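Local coordinates for protein probable fimbrial chaperone YadV (Escherichia coli K-12, PDB 5GHU) that probably acts as a periplasmic chaperone that folds pilin subunits for fimbria assembly through the chaperone-usher route, at residues K128-P131 against S132-P135. Sequence-based numbering, arbitrary orientation. Where two conformers were deposited one is given.
Sequences KGNP and SEAP
N130 and E133 each set their CG beside the backbone N and opposite the carbonyl carbon (chi1 -60° and -67°), and the glutamate runs on extended past CG, which brings the two side chains alongside one another, heading the same way. There N130 ND2 gives a hydrogen bond to E133 OE2 at 2.8 Å. The acceptor lies close to the plane of the amide, but the N-H comes down on the carboxylate from above its plane, the two flat groups being turned 66° apart. The other carboxylate oxygen accepts a hydrogen bond from a water, with 2.8 Å between E133 OE1 and the water oxygen; the same water accepts from N130 N, also at 2.8 Å. Along the main chain, two overlapping 3-10 turns form: E133 N bonds back to N130 O at 3.0 Å, and A134 N to P131 O at 3.1 Å. The CD of P135 rests 3.4 Å from P131 O. These turns lead from the loop after strand 114-123 into helix 134-137, at the entry to the C-terminal immunoglobulin-like domain, where P135 packs on F206 and A208 of strand 203-209. G129 O accepts a hydrogen bond from Y159 OH. Both carboxylate oxygens thus have a partner, and the negative charge probably polarises the N130 amide, though both side chains are exposed and solvent probably weakens the effect.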
# COMPACT_ATOMS: atom_id res chain seq x y z
N LYS A 128 11.48 12.63 9.79
CA LYS A 128 11.22 12.66 11.21
C LYS A 128 10.41 11.44 11.64
O LYS A 128 9.45 11.07 10.98
CB LYS A 128 10.42 13.94 11.53
CG LYS A 128 10.05 14.08 12.98
CD LYS A 128 9.09 15.24 13.17
CE LYS A 128 8.75 15.43 14.65
NZ LYS A 128 8.10 14.23 15.23
N GLY A 129 10.80 10.85 12.76
CA GLY A 129 9.96 9.79 13.29
C GLY A 129 10.17 8.48 12.55
O GLY A 129 11.01 8.33 11.66
N ASN A 130 9.35 7.51 12.93
CA ASN A 130 9.44 6.19 12.35
C ASN A 130 8.13 5.79 11.71
O ASN A 130 7.07 6.06 12.27
CB ASN A 130 9.76 5.18 13.44
CG ASN A 130 11.07 5.50 14.11
OD1 ASN A 130 12.12 5.67 13.45
ND2 ASN A 130 11.01 5.72 15.42
N PRO A 131 8.18 5.07 10.59
CA PRO A 131 6.90 4.77 9.90
C PRO A 131 5.97 3.88 10.69
O PRO A 131 4.73 4.04 10.60
CB PRO A 131 7.33 4.07 8.57
CG PRO A 131 8.77 3.56 8.89
CD PRO A 131 9.36 4.68 9.78
N SER A 132 6.48 2.99 11.51
CA SER A 132 5.58 2.11 12.24
C SER A 132 4.85 2.84 13.37
O SER A 132 3.87 2.31 13.93
CB SER A 132 6.34 0.91 12.79
OG SER A 132 6.74 0.03 11.74
N GLU A 133 5.28 4.06 13.68
CA GLU A 133 4.65 4.87 14.69
C GLU A 133 3.64 5.88 14.07
O GLU A 133 2.92 6.58 14.81
CB GLU A 133 5.72 5.63 15.50
CG GLU A 133 6.61 4.67 16.36
CD GLU A 133 7.82 5.39 16.96
OE1 GLU A 133 7.70 6.55 17.35
OE2 GLU A 133 8.88 4.77 17.02
N ALA A 134 3.63 5.98 12.75
CA ALA A 134 2.75 6.96 12.14
C ALA A 134 1.26 6.62 12.40
O ALA A 134 0.49 7.53 12.56
CB ALA A 134 3.04 7.05 10.62
N PRO A 135 0.90 5.33 12.45
CA PRO A 135 -0.54 5.08 12.71
C PRO A 135 -0.96 5.65 14.05
O PRO A 135 -2.11 6.13 14.18
CB PRO A 135 -0.65 3.54 12.69
CG PRO A 135 0.46 3.13 11.70
CD PRO A 135 1.62 4.10 12.03
O HOH W 1 8.00 8.37 15.25